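Esterase (Staphylococcus aureus subsp. aureus USA300_TCH1516, PDB 3D7R) is a putative esterase of the alpha/beta hydrolase fold that probably hydrolyses ester bonds, though its natural substrate is not established. Local coordinates at residues V72-E77 and F87-R92; I95-L100 and T126-V131. All blocks are in the same frame, centred on the assembly; numbering follows the deposited sequence.

Interaction 1 (V72-E77 and F87-R92)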
loop_
_atom_site.group_PDB
_atom_site.type_symbol
_atom_site.label_atom_id
_atom_site.label_comp_id
_atom_site.label_asym_id
_atom_site.label_seq_id
_atom_site.Cartn_x
_atom_site.Cartn_y
_atom_site.Cartn_z
ATOM N N VAL A 72 -13.073 -0.489 16.970
ATOM C CA VAL A 72 -12.271 -1.531 16.337
ATOM C C VAL A 72 -12.740 -2.884 16.885
ATOM O O VAL A 72 -12.712 -3.115 18.090
ATOM C CB VAL A 72 -10.748 -1.308 16.580
ATOM C CG1 VAL A 72 -9.879 -2.537 16.092
ATOM C CG2 VAL A 72 -10.286 0.004 15.929
ATOM N N LYS A 73 -13.217 -3.755 15.999
ATOM C CA LYS A 73 -13.822 -4.994 16.437
ATOM C C LYS A 73 -12.763 -6.027 16.765
ATOM O O LYS A 73 -12.949 -6.828 17.676
ATOM C CB LYS A 73 -14.791 -5.535 15.380
ATOM C CG LYS A 73 -16.081 -4.759 15.254
ATOM C CD LYS A 73 -16.911 -5.355 14.097
ATOM C CE LYS A 73 -18.225 -4.614 13.905
ATOM N NZ LYS A 73 -18.791 -4.876 12.536
ATOM N N ALA A 74 -11.654 -6.015 16.024
ATOM C CA ALA A 74 -10.562 -6.933 16.319
ATOM C C ALA A 74 -9.913 -6.499 17.623
ATOM O O ALA A 74 -10.074 -5.349 18.052
ATOM C CB ALA A 74 -9.523 -6.978 15.158
ATOM N N ASN A 75 -9.219 -7.422 18.274
ATOM C CA ASN A 75 -8.354 -7.056 19.397
ATOM C C ASN A 75 -7.114 -6.349 18.877
ATOM O O ASN A 75 -6.538 -6.758 17.850
ATOM C CB ASN A 75 -7.991 -8.285 20.229
ATOM C CG ASN A 75 -9.215 -8.990 20.754
ATOM O OD1 ASN A 75 -9.528 -10.107 20.327
ATOM N ND2 ASN A 75 -9.955 -8.321 21.646
ATOM N N LEU A 76 -6.706 -5.297 19.578
ATOM C CA LEU A 76 -5.612 -4.429 19.111
ATOM C C LEU A 76 -4.394 -4.471 20.032
ATOM O O LEU A 76 -4.520 -4.324 21.252
ATOM C CB LEU A 76 -6.116 -2.986 18.975
ATOM C CG LEU A 76 -5.218 -1.895 18.373
ATOM C CD1 LEU A 76 -4.957 -2.146 16.897
ATOM C CD2 LEU A 76 -5.872 -0.540 18.556
ATOM N N GLU A 77 -3.217 -4.663 19.448
ATOM C CA GLU A 77 -1.963 -4.646 20.208
ATOM C C GLU A 77 -1.187 -3.400 19.815
ATOM O O GLU A 77 -0.934 -3.174 18.626
ATOM C CB GLU A 77 -1.130 -5.891 19.886
ATOM C CG GLU A 77 -1.767 -7.158 20.375
ATOM C CD GLU A 77 -1.000 -8.412 19.995
ATOM O OE1 GLU A 77 0.098 -8.313 19.424
ATOM O OE2 GLU A 77 -1.505 -9.519 20.269
ATOM N N PHE A 87 1.149 -1.493 15.183
ATOM C CA PHE A 87 -0.144 -1.980 15.676
ATOM C C PHE A 87 -0.400 -3.381 15.136
ATOM O O PHE A 87 -0.078 -3.666 13.987
ATOM C CB PHE A 87 -1.265 -1.031 15.235
ATOM C CG PHE A 87 -1.123 0.344 15.809
ATOM C CD1 PHE A 87 -1.682 0.643 17.055
ATOM C CD2 PHE A 87 -0.404 1.336 15.121
ATOM C CE1 PHE A 87 -1.525 1.928 17.621
ATOM C CE2 PHE A 87 -0.261 2.618 15.665
ATOM C CZ PHE A 87 -0.808 2.911 16.915
ATOM N N ARG A 88 -0.975 -4.258 15.960
ATOM C CA ARG A 88 -1.410 -5.558 15.466
ATOM C C ARG A 88 -2.887 -5.732 15.753
ATOM O O ARG A 88 -3.350 -5.404 16.847
ATOM C CB ARG A 88 -0.606 -6.671 16.123
ATOM C CG ARG A 88 0.892 -6.605 15.792
ATOM C CD ARG A 88 1.522 -7.980 15.934
ATOM N NE ARG A 88 2.982 -7.938 15.979
ATOM C CZ ARG A 88 3.748 -9.021 15.986
ATOM N NH1 ARG A 88 3.187 -10.219 15.919
ATOM N NH2 ARG A 88 5.072 -8.900 16.059
ATOM N N PHE A 89 -3.613 -6.228 14.760
ATOM C CA PHE A 89 -5.013 -6.551 14.906
ATOM C C PHE A 89 -5.138 -8.064 14.826
ATOM O O PHE A 89 -4.587 -8.689 13.907
ATOM C CB PHE A 89 -5.857 -5.996 13.751
ATOM C CG PHE A 89 -5.737 -4.503 13.530
ATOM C CD1 PHE A 89 -6.809 -3.662 13.811
ATOM C CD2 PHE A 89 -4.570 -3.957 12.987
ATOM C CE1 PHE A 89 -6.712 -2.283 13.593
ATOM C CE2 PHE A 89 -4.454 -2.599 12.749
ATOM C CZ PHE A 89 -5.539 -1.750 13.054
ATOM N N ASN A 90 -5.896 -8.650 15.751
ATOM C CA ASN A 90 -6.257 -10.047 15.599
ATOM C C ASN A 90 -7.668 -10.297 16.114
ATOM O O ASN A 90 -8.204 -9.512 16.909
ATOM C CB ASN A 90 -5.198 -11.008 16.191
ATOM C CG ASN A 90 -4.812 -10.668 17.612
ATOM O OD1 ASN A 90 -5.658 -10.619 18.508
ATOM N ND2 ASN A 90 -3.522 -10.459 17.835
ATOM N N PHE A 91 -8.270 -11.375 15.639
ATOM C CA PHE A 91 -9.663 -11.688 15.960
ATOM C C PHE A 91 -9.751 -13.164 16.373
ATOM O O PHE A 91 -9.099 -14.030 15.763
ATOM C CB PHE A 91 -10.541 -11.395 14.743
ATOM C CG PHE A 91 -12.034 -11.543 15.000
ATOM C CD1 PHE A 91 -12.674 -10.758 15.942
ATOM C CD2 PHE A 91 -12.784 -12.458 14.269
ATOM C CE1 PHE A 91 -14.062 -10.894 16.165
ATOM C CE2 PHE A 91 -14.167 -12.610 14.489
ATOM C CZ PHE A 91 -14.795 -11.825 15.436
ATOM N N ARG A 92 -10.525 -13.439 17.418
ATOM C CA ARG A 92 -10.700 -14.806 17.924
ATOM C C ARG A 92 -9.374 -15.539 18.182
ATOM O O ARG A 92 -9.276 -16.754 17.967
ATOM C CB ARG A 92 -11.640 -15.611 16.998
ATOM C CG ARG A 92 -13.094 -15.152 17.139
ATOM C CD ARG A 92 -14.033 -15.749 16.095
ATOM N NE ARG A 92 -15.382 -15.206 16.275
ATOM C CZ ARG A 92 -16.383 -15.384 15.422
ATOM N NH1 ARG A 92 -16.201 -16.095 14.318
ATOM N NH2 ARG A 92 -17.568 -14.843 15.676
HETATM O O HOH W 1 -11.615 -11.338 19.247
HETATM O O HOH W 2 -7.892 -12.032 19.224
#
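L76 lies alongside F89 on one face of the sheet, both side chains pointing the same way. Its CG stands anti to the backbone N (chi1 -174°), which swings CD1 over the middle of the F89 ring, 3.8 Å from the ring centroid in a CH-pi contact. The same ring is met at its edge by V72, whose side chain comes in at about a right angle and sets CG1 4.0 Å from F89 CD1; A74 CB packs against the root of the phenylalanine. Helix 113-126 closes this apolar face, W116 meeting the rings of both F87 and F89.

Polar groups occupy the other face. The extended side chain of E77 runs out over R88 towards N90, and N90 ND2 donates a long bond of 3.3 Å to E77 OE2. E77 OE2 lies in the plane of the amide, but the nitrogen stands above the carboxylate, the two planes being 77° apart. The stronger partner of this amide nitrogen is E129. E77 OE1 rests against the aliphatic part of R88, whose guanidinium group continues to salt bridges with E129 and E160. One water joins N75 OD1 to N90 OD1.

Backbone bonds in both directions pair N75 with N90 and E77 with R88, beginning with N75 N to N90 O at 2.7 Å, while L76 and F89 form the non-hydrogen-bonded pair between them. This alternation is that of an antiparallel beta hairpin, here made by the first two strands of the alpha/beta hydrolase sheet.

Interaction 2 (I95-L100 and T126-V131); sequences IDKKIL and TLYEVV. With DMS (dimethyl sulfoxide), chain L.
K97 drapes its aliphatic chain across the Y128 ring. CB sits above one face, towards the rim and 3.7 Å from the ring centroid, a CH-pi contact; a bend at chi3 (-63°) folds CE back to 3.5 Å from Y128 CE1, and a second at chi4 (-70°) turns NZ to D96 OD1 in a weak salt bridge. K97 NZ also binds a water that donates to L127 O. A second water ties the backbone N of K97 and D96 OD1 to that same carbonyl. I99 crosses Y128 at about a right angle, CG1 lying against CD2, and its CD1 meets T126 OG1 tip to tip. The threonine hydroxyl accepts a bond from Y128 N, forming an ST turn as the chain leaves helix 113-126, and also bonds to I122 O within the helix; Y128 OH bonds to D319.

Strands 98-102 and 129-133, joined through that helix, make a beta-alpha-beta unit of the alpha/beta hydrolase fold. They run parallel, I99 bonding through its N to E129 O and through its O to V131 N, the latter at 2.7 Å.

On the sheet face opposite I99, K98 and E129 lie side by side. A bend at chi2 (-77°) turns the lysine so that NZ forms a 2.7 Å salt bridge with E129 OE1, approaching from above the carboxylate plane, and reaches back to I95 O at 2.8 Å. The glutamate is extended beyond CG, and R88 and N90 also bind its carboxylate, an array of donors that would favour its ionised form. I95 CG2 packs against OE2, while I95 N donates to the oxygen of a dimethyl sulfoxide molecule probably carried over from crystallisation.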
loop_
_atom_site.group_PDB
_atom_site.type_symbol
_atom_site.label_atom_id
_atom_site.label_comp_id
_atom_site.label_asym_id
_atom_site.label_seq_id
_atom_site.Cartn_x
_atom_site.Cartn_y
_atom_site.Cartn_z
ATOM N N ILE A 95 -3.627 -15.985 15.248
ATOM C CA ILE A 95 -2.342 -15.296 15.090
ATOM C C ILE A 95 -1.246 -16.134 14.404
ATOM O O ILE A 95 -0.136 -15.630 14.191
ATOM C CB ILE A 95 -1.808 -14.789 16.451
ATOM C CG1 ILE A 95 -1.489 -15.980 17.366
ATOM C CG2 ILE A 95 -2.816 -13.810 17.076
ATOM C CD1 ILE A 95 -0.562 -15.654 18.542
ATOM N N ASP A 96 -1.562 -17.378 14.031
ATOM C CA ASP A 96 -0.583 -18.247 13.384
ATOM C C ASP A 96 -0.163 -17.779 11.998
ATOM O O ASP A 96 0.848 -18.236 11.466
ATOM C CB ASP A 96 -1.016 -19.735 13.381
ATOM C CG ASP A 96 -2.411 -19.969 12.800
ATOM O OD1 ASP A 96 -3.186 -19.005 12.582
ATOM O OD2 ASP A 96 -2.757 -21.157 12.583
ATOM N N LYS A 97 -0.952 -16.877 11.414
ATOM C CA LYS A 97 -0.655 -16.328 10.090
ATOM C C LYS A 97 -0.712 -14.801 10.147
ATOM O O LYS A 97 -1.553 -14.238 10.848
ATOM C CB LYS A 97 -1.626 -16.884 9.036
ATOM C CG LYS A 97 -1.558 -18.416 8.870
ATOM C CD LYS A 97 -2.561 -18.962 7.867
ATOM C CE LYS A 97 -4.046 -18.726 8.279
ATOM N NZ LYS A 97 -4.542 -19.528 9.454
ATOM N N LYS A 98 0.187 -14.139 9.425
ATOM C CA LYS A 98 0.290 -12.677 9.474
ATOM C C LYS A 98 0.096 -12.022 8.111
ATOM O O LYS A 98 0.534 -12.565 7.087
ATOM C CB LYS A 98 1.671 -12.243 9.990
ATOM C CG LYS A 98 2.273 -13.072 11.137
ATOM C CD LYS A 98 1.642 -12.734 12.468
ATOM C CE LYS A 98 2.367 -13.435 13.632
ATOM N NZ LYS A 98 1.463 -13.479 14.812
ATOM N N ILE A 99 -0.523 -10.836 8.117
ATOM C CA ILE A 99 -0.471 -9.923 6.963
ATOM C C ILE A 99 0.349 -8.699 7.388
ATOM O O ILE A 99 -0.028 -7.978 8.320
ATOM C CB ILE A 99 -1.864 -9.455 6.493
ATOM C CG1 ILE A 99 -2.662 -10.624 5.915
ATOM C CG2 ILE A 99 -1.730 -8.324 5.434
ATOM C CD1 ILE A 99 -4.195 -10.373 5.832
ATOM N N LEU A 100 1.491 -8.501 6.739
ATOM C CA LEU A 100 2.257 -7.271 6.916
ATOM C C LEU A 100 1.606 -6.223 6.034
ATOM O O LEU A 100 1.712 -6.290 4.805
ATOM C CB LEU A 100 3.732 -7.477 6.508
ATOM C CG LEU A 100 4.670 -6.268 6.631
ATOM C CD1 LEU A 100 4.550 -5.587 8.020
ATOM C CD2 LEU A 100 6.121 -6.668 6.348
ATOM N N THR A 126 -10.221 -12.532 7.086
ATOM C CA THR A 126 -9.156 -13.482 6.772
ATOM C C THR A 126 -8.757 -14.338 7.976
ATOM O O THR A 126 -8.246 -15.457 7.811
ATOM C CB THR A 126 -7.891 -12.762 6.270
ATOM O OG1 THR A 126 -7.380 -11.932 7.317
ATOM C CG2 THR A 126 -8.220 -11.882 5.034
ATOM N N LEU A 127 -8.975 -13.803 9.179
ATOM C CA LEU A 127 -8.444 -14.393 10.409
ATOM C C LEU A 127 -6.928 -14.580 10.388
ATOM O O LEU A 127 -6.407 -15.507 11.006
ATOM C CB LEU A 127 -9.165 -15.710 10.751
ATOM C CG LEU A 127 -10.675 -15.563 10.916
ATOM C CD1 LEU A 127 -11.301 -16.911 11.259
ATOM C CD2 LEU A 127 -10.982 -14.509 11.994
ATOM N N TYR A 128 -6.237 -13.693 9.672
ATOM C CA TYR A 128 -4.814 -13.454 9.866
ATOM C C TYR A 128 -4.646 -12.316 10.877
ATOM O O TYR A 128 -5.540 -11.486 11.025
ATOM C CB TYR A 128 -4.165 -13.005 8.553
ATOM C CG TYR A 128 -3.935 -14.097 7.522
ATOM C CD1 TYR A 128 -4.944 -15.011 7.192
ATOM C CD2 TYR A 128 -2.719 -14.191 6.859
ATOM C CE1 TYR A 128 -4.728 -16.000 6.227
ATOM C CE2 TYR A 128 -2.487 -15.187 5.893
ATOM C CZ TYR A 128 -3.491 -16.080 5.591
ATOM O OH TYR A 128 -3.264 -17.056 4.647
ATOM N N GLU A 129 -3.505 -12.278 11.566
ATOM C CA GLU A 129 -3.146 -11.110 12.346
ATOM C C GLU A 129 -2.587 -10.045 11.405
ATOM O O GLU A 129 -1.590 -10.283 10.701
ATOM C CB GLU A 129 -2.100 -11.466 13.396
ATOM C CG GLU A 129 -1.606 -10.274 14.168
ATOM C CD GLU A 129 -0.752 -10.684 15.346
ATOM O OE1 GLU A 129 0.454 -10.957 15.136
ATOM O OE2 GLU A 129 -1.294 -10.701 16.477
ATOM N N VAL A 130 -3.218 -8.874 11.397
ATOM C CA VAL A 130 -2.781 -7.790 10.505
ATOM C C VAL A 130 -1.806 -6.890 11.255
ATOM O O VAL A 130 -2.106 -6.421 12.366
ATOM C CB VAL A 130 -3.968 -6.984 9.973
ATOM C CG1 VAL A 130 -3.487 -5.727 9.173
ATOM C CG2 VAL A 130 -4.855 -7.877 9.104
ATOM N N VAL A 131 -0.643 -6.670 10.653
ATOM C CA VAL A 131 0.429 -5.907 11.305
ATOM C C VAL A 131 0.640 -4.589 10.553
ATOM O O VAL A 131 0.954 -4.577 9.347
ATOM C CB VAL A 131 1.747 -6.722 11.382
ATOM C CG1 VAL A 131 2.847 -5.922 12.108
ATOM C CG2 VAL A 131 1.513 -8.080 12.104
HETATM S S DMS L . -4.275 -19.781 16.547
HETATM O O DMS L . -3.015 -18.697 15.902
HETATM C C1 DMS L . -3.865 -21.509 16.169
HETATM C C2 DMS L . -4.100 -19.839 18.352
HETATM O O HOH W 3 -4.000 -16.608 11.887
HETATM O O HOH W 4 -6.794 -18.620 10.429
#

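Both segments of interaction 1 come before those of interaction 2 in the sequence, and the centres of the two contacts lie 10 Å apart in one mixed sheet. Strand 84-90 lies between 75-81 and 129-133, antiparallel to both, so the hairpin of interaction 1 is the sheet's outer margin and the parallel pair of interaction 2 continues inward. Backbone bonding from F89 N to V130 O (2.8 Å) joins them. On the face that carries K98 and E129, N90 ND2 meets E129 OE2 at 2.6 Å, while helix 113-126 packs against the apolar residues of both. The antiparallel start of the hydrolase sheet is thereby fastened to its parallel body.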